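Local coordinates for protein RIF2 (Saccharomyces cerevisiae, PDB 4BJ1) that regulates telomere length and contributes to transcriptional silencing, interacting with the RAP1 C-terminus and with RIF1, at residues T126-N138 with K167-E179. Residues are numbered along the deposited sequence; the frame is centred on the assembly and turned at random.
Sequences TSDLMMMVMRKIN and KLTEFINVLSVLE
V174 lies at the centre of the apolar contact between helices 128-137 and 165-180 of the AAA+ fold of RIF2, meeting L129, M130 and V133; leucine, valine and methionine side chains fill the space between two helices lying against one parallel β-sheet. The axes of 128-137 and 167-179 come within 9.4 Å and cross at -42°. The CG2 methyl of V174, anti to its carbonyl carbon, meets the first turn of the opposing helix, 3.8 Å from L129 CG. M130 runs past V174 in the opposite direction; its chain bends at both chi2 (76°) and chi3 (71°), which brings CE back over CG2 of V174 and to 4.0 Å from V177 CG2. V133 and V174 meet tip to tip, CG2 against CG1. L129 continues beyond V174, laying CD2 alongside the backbone of F171, 3.5 Å from its CA. At the far end of the contact M134 and L178 slide past each other in opposite directions, the CE methyl of M134 against CD2 of L178, and I137 CD1 closes on the same CD2 of L178. Beneath, V133 and L178 both touch F149 of strand 145-153, and the ring of F171 meets F149 edge-to-face.

Polar contacts gather at the N-terminal end of helix 128-137. S127 is its N-cap, with OG accepting from M130 N at 3.3 Å. The extended side chain of E170 brings OE2 to 3.4 Å from D128 N. D128 and E170 turn their carboxylates nearly perpendicular, while K167 NZ forms a long salt bridge of 3.6 Å with D128 OD2. Cohesion is therefore mainly hydrophobic, and the helix N-terminus, together with K167, probably offsets the repulsion between the two acids.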
loop_
_atom_site.group_PDB
_atom_site.type_symbol
_atom_site.label_atom_id
_atom_site.label_comp_id
_atom_site.label_asym_id
_atom_site.label_seq_id
_atom_site.Cartn_x
_atom_site.Cartn_y
_atom_site.Cartn_z
ATOM N N THR A 126 26.341 32.232 4.090
ATOM C CA THR A 126 27.756 32.438 3.782
ATOM C C THR A 126 28.445 31.173 3.266
ATOM O O THR A 126 29.242 31.260 2.332
ATOM C CB THR A 126 28.513 33.053 4.981
ATOM N N SER A 127 28.147 30.010 3.875
ATOM C CA SER A 127 28.727 28.716 3.495
ATOM C C SER A 127 27.907 28.012 2.398
ATOM O O SER A 127 26.767 28.395 2.145
ATOM C CB SER A 127 28.898 27.820 4.723
ATOM O OG SER A 127 27.699 27.191 5.152
ATOM N N ASP A 128 28.496 26.992 1.751
ATOM C CA ASP A 128 27.874 26.191 0.687
ATOM C C ASP A 128 26.546 25.581 1.151
ATOM O O ASP A 128 25.544 25.649 0.433
ATOM C CB ASP A 128 28.818 25.037 0.242
ATOM C CG ASP A 128 30.321 25.300 0.267
ATOM O OD1 ASP A 128 30.723 26.486 0.168
ATOM O OD2 ASP A 128 31.097 24.314 0.345
ATOM N N LEU A 129 26.569 24.969 2.353
ATOM C CA LEU A 129 25.449 24.298 3.004
ATOM C C LEU A 129 24.356 25.298 3.329
ATOM O O LEU A 129 23.223 25.120 2.889
ATOM C CB LEU A 129 25.958 23.589 4.271
ATOM C CG LEU A 129 24.990 22.740 5.086
ATOM C CD1 LEU A 129 24.203 21.765 4.224
ATOM C CD2 LEU A 129 25.733 21.982 6.119
ATOM N N MET A 130 24.720 26.374 4.048
ATOM C CA MET A 130 23.857 27.484 4.441
ATOM C C MET A 130 23.094 28.022 3.238
ATOM O O MET A 130 21.885 28.200 3.311
ATOM C CB MET A 130 24.706 28.598 5.071
ATOM C CG MET A 130 23.904 29.752 5.599
ATOM S SD MET A 130 23.081 29.381 7.157
ATOM C CE MET A 130 24.533 29.333 8.299
ATOM N N MET A 131 23.802 28.254 2.135
ATOM C CA MET A 131 23.261 28.774 0.890
ATOM C C MET A 131 22.204 27.864 0.329
ATOM O O MET A 131 21.138 28.342 -0.072
ATOM C CB MET A 131 24.392 28.959 -0.116
ATOM C CG MET A 131 24.961 30.334 -0.088
ATOM S SD MET A 131 24.180 31.290 -1.393
ATOM C CE MET A 131 25.304 30.901 -2.788
ATOM N N MET A 132 22.491 26.548 0.336
ATOM C CA MET A 132 21.596 25.508 -0.154
ATOM C C MET A 132 20.359 25.342 0.737
ATOM O O MET A 132 19.260 25.261 0.189
ATOM C CB MET A 132 22.355 24.190 -0.341
ATOM C CG MET A 132 21.500 23.072 -0.905
ATOM S SD MET A 132 21.176 21.794 0.342
ATOM C CE MET A 132 22.781 20.862 0.270
ATOM N N VAL A 133 20.535 25.311 2.092
ATOM C CA VAL A 133 19.439 25.184 3.069
ATOM C C VAL A 133 18.472 26.349 2.902
ATOM O O VAL A 133 17.272 26.124 2.775
ATOM C CB VAL A 133 19.915 25.039 4.547
ATOM C CG1 VAL A 133 18.733 25.040 5.517
ATOM C CG2 VAL A 133 20.762 23.780 4.745
ATOM N N MET A 134 19.008 27.579 2.851
ATOM C CA MET A 134 18.236 28.816 2.716
ATOM C C MET A 134 17.486 28.907 1.407
ATOM O O MET A 134 16.354 29.378 1.406
ATOM C CB MET A 134 19.104 30.072 2.946
ATOM C CG MET A 134 19.681 30.178 4.357
ATOM S SD MET A 134 18.433 30.260 5.669
ATOM C CE MET A 134 19.309 29.554 6.942
ATOM N N ARG A 135 18.098 28.449 0.302
ATOM C CA ARG A 135 17.472 28.465 -1.025
ATOM C C ARG A 135 16.171 27.664 -0.999
ATOM O O ARG A 135 15.144 28.134 -1.508
ATOM C CB ARG A 135 18.428 27.891 -2.084
ATOM N N LYS A 136 16.223 26.470 -0.351
ATOM C CA LYS A 136 15.110 25.546 -0.181
ATOM C C LYS A 136 14.047 26.189 0.685
ATOM O O LYS A 136 12.913 26.314 0.231
ATOM C CB LYS A 136 15.595 24.223 0.424
ATOM C CG LYS A 136 16.352 23.346 -0.566
ATOM C CD LYS A 136 16.349 21.901 -0.146
ATOM C CE LYS A 136 16.603 21.002 -1.319
ATOM N NZ LYS A 136 16.713 19.580 -0.895
ATOM N N ILE A 137 14.445 26.686 1.888
ATOM C CA ILE A 137 13.604 27.362 2.885
ATOM C C ILE A 137 12.975 28.633 2.348
ATOM O O ILE A 137 11.939 29.036 2.858
ATOM C CB ILE A 137 14.400 27.616 4.194
ATOM C CG1 ILE A 137 14.537 26.353 5.044
ATOM C CG2 ILE A 137 13.833 28.749 5.032
ATOM C CD1 ILE A 137 15.472 26.597 6.264
ATOM N N ASN A 138 13.549 29.249 1.315
ATOM C CA ASN A 138 12.976 30.481 0.775
ATOM C C ASN A 138 11.676 30.291 -0.038
ATOM O O ASN A 138 11.218 31.237 -0.682
ATOM C CB ASN A 138 13.998 31.276 -0.017
ATOM C CG ASN A 138 14.014 32.711 0.426
ATOM O OD1 ASN A 138 14.738 33.078 1.352
ATOM N ND2 ASN A 138 13.151 33.531 -0.162
ATOM N N LYS A 167 33.468 19.510 7.364
ATOM C CA LYS A 167 32.093 19.450 6.854
ATOM C C LYS A 167 31.042 19.390 7.977
ATOM O O LYS A 167 29.978 20.007 7.855
ATOM C CB LYS A 167 31.912 18.296 5.845
ATOM C CG LYS A 167 32.565 18.514 4.466
ATOM C CD LYS A 167 32.078 19.780 3.728
ATOM C CE LYS A 167 32.098 19.663 2.221
ATOM N NZ LYS A 167 31.751 20.956 1.565
ATOM N N LEU A 168 31.368 18.666 9.070
ATOM C CA LEU A 168 30.539 18.481 10.261
ATOM C C LEU A 168 30.328 19.794 11.001
ATOM O O LEU A 168 29.208 20.048 11.449
ATOM C CB LEU A 168 31.159 17.417 11.202
ATOM C CG LEU A 168 30.505 17.147 12.585
ATOM C CD1 LEU A 168 29.014 16.844 12.471
ATOM C CD2 LEU A 168 31.195 15.993 13.298
ATOM N N THR A 169 31.385 20.620 11.139
ATOM C CA THR A 169 31.306 21.911 11.826
ATOM C C THR A 169 30.389 22.867 11.080
ATOM O O THR A 169 29.529 23.490 11.703
ATOM C CB THR A 169 32.690 22.499 12.073
ATOM O OG1 THR A 169 33.565 21.442 12.467
ATOM C CG2 THR A 169 32.665 23.594 13.135
ATOM N N GLU A 170 30.548 22.937 9.743
ATOM C CA GLU A 170 29.749 23.735 8.812
ATOM C C GLU A 170 28.233 23.423 9.014
ATOM O O GLU A 170 27.410 24.346 8.980
ATOM C CB GLU A 170 30.201 23.400 7.378
ATOM C CG GLU A 170 29.836 24.425 6.316
ATOM C CD GLU A 170 30.467 24.218 4.947
ATOM O OE1 GLU A 170 31.485 23.491 4.846
ATOM O OE2 GLU A 170 29.923 24.766 3.961
ATOM N N PHE A 171 27.894 22.126 9.263
ATOM C CA PHE A 171 26.546 21.628 9.523
ATOM C C PHE A 171 26.018 22.120 10.856
ATOM O O PHE A 171 24.906 22.650 10.893
ATOM C CB PHE A 171 26.481 20.080 9.416
ATOM C CG PHE A 171 25.147 19.409 9.697
ATOM C CD1 PHE A 171 23.955 19.969 9.246
ATOM C CD2 PHE A 171 25.090 18.192 10.360
ATOM C CE1 PHE A 171 22.730 19.341 9.494
ATOM C CE2 PHE A 171 23.864 17.569 10.613
ATOM C CZ PHE A 171 22.693 18.139 10.165
ATOM N N ILE A 172 26.810 21.961 11.944
ATOM C CA ILE A 172 26.445 22.410 13.297
ATOM C C ILE A 172 26.332 23.957 13.349
ATOM O O ILE A 172 25.607 24.500 14.195
ATOM C CB ILE A 172 27.372 21.812 14.389
ATOM C CG1 ILE A 172 27.412 20.270 14.314
ATOM C CG2 ILE A 172 26.957 22.268 15.795
ATOM C CD1 ILE A 172 28.629 19.658 15.032
ATOM N N ASN A 173 27.002 24.647 12.399
ATOM C CA ASN A 173 26.926 26.095 12.229
ATOM C C ASN A 173 25.551 26.510 11.641
ATOM O O ASN A 173 24.907 27.439 12.146
ATOM C CB ASN A 173 28.095 26.592 11.374
ATOM C CG ASN A 173 29.454 26.564 12.061
ATOM O OD1 ASN A 173 29.602 26.215 13.247
ATOM N ND2 ASN A 173 30.487 26.872 11.296
ATOM N N VAL A 174 25.085 25.774 10.613
ATOM C CA VAL A 174 23.769 25.984 10.006
ATOM C C VAL A 174 22.722 25.681 11.084
ATOM O O VAL A 174 21.816 26.493 11.313
ATOM C CB VAL A 174 23.552 25.158 8.713
ATOM C CG1 VAL A 174 22.121 25.288 8.201
ATOM C CG2 VAL A 174 24.525 25.581 7.625
ATOM N N LEU A 175 22.902 24.570 11.809
ATOM C CA LEU A 175 21.954 24.208 12.852
ATOM C C LEU A 175 21.844 25.273 13.947
ATOM O O LEU A 175 20.721 25.605 14.321
ATOM C CB LEU A 175 22.217 22.812 13.441
ATOM C CG LEU A 175 22.045 21.611 12.527
ATOM C CD1 LEU A 175 22.382 20.366 13.256
ATOM C CD2 LEU A 175 20.651 21.507 11.990
ATOM N N SER A 176 22.976 25.857 14.404
ATOM C CA SER A 176 22.923 26.899 15.435
ATOM C C SER A 176 22.241 28.187 14.923
ATOM O O SER A 176 21.594 28.869 15.709
ATOM C CB SER A 176 24.294 27.167 16.063
ATOM O OG SER A 176 25.162 27.922 15.233
ATOM N N VAL A 177 22.321 28.477 13.615
ATOM C CA VAL A 177 21.647 29.649 13.041
ATOM C C VAL A 177 20.126 29.439 12.955
ATOM O O VAL A 177 19.378 30.392 13.158
ATOM C CB VAL A 177 22.275 30.078 11.699
ATOM C CG1 VAL A 177 21.392 31.071 10.950
ATOM C CG2 VAL A 177 23.665 30.656 11.934
ATOM N N LEU A 178 19.672 28.194 12.681
ATOM C CA LEU A 178 18.242 27.870 12.600
ATOM C C LEU A 178 17.602 27.851 13.998
ATOM O O LEU A 178 16.385 28.065 14.148
ATOM C CB LEU A 178 18.002 26.548 11.859
ATOM C CG LEU A 178 18.542 26.397 10.418
ATOM C CD1 LEU A 178 18.146 25.039 9.838
ATOM C CD2 LEU A 178 18.057 27.505 9.506
ATOM N N GLU A 179 18.448 27.614 15.019
ATOM C CA GLU A 179 18.090 27.597 16.433
ATOM C C GLU A 179 17.700 29.025 16.825
ATOM O O GLU A 179 16.686 29.219 17.485
ATOM C CB GLU A 179 19.294 27.107 17.264
ATOM C CG GLU A 179 18.988 25.951 18.202
ATOM C CD GLU A 179 20.204 25.266 18.802
ATOM O OE1 GLU A 179 21.145 25.969 19.242
ATOM O OE2 GLU A 179 20.195 24.016 18.865
#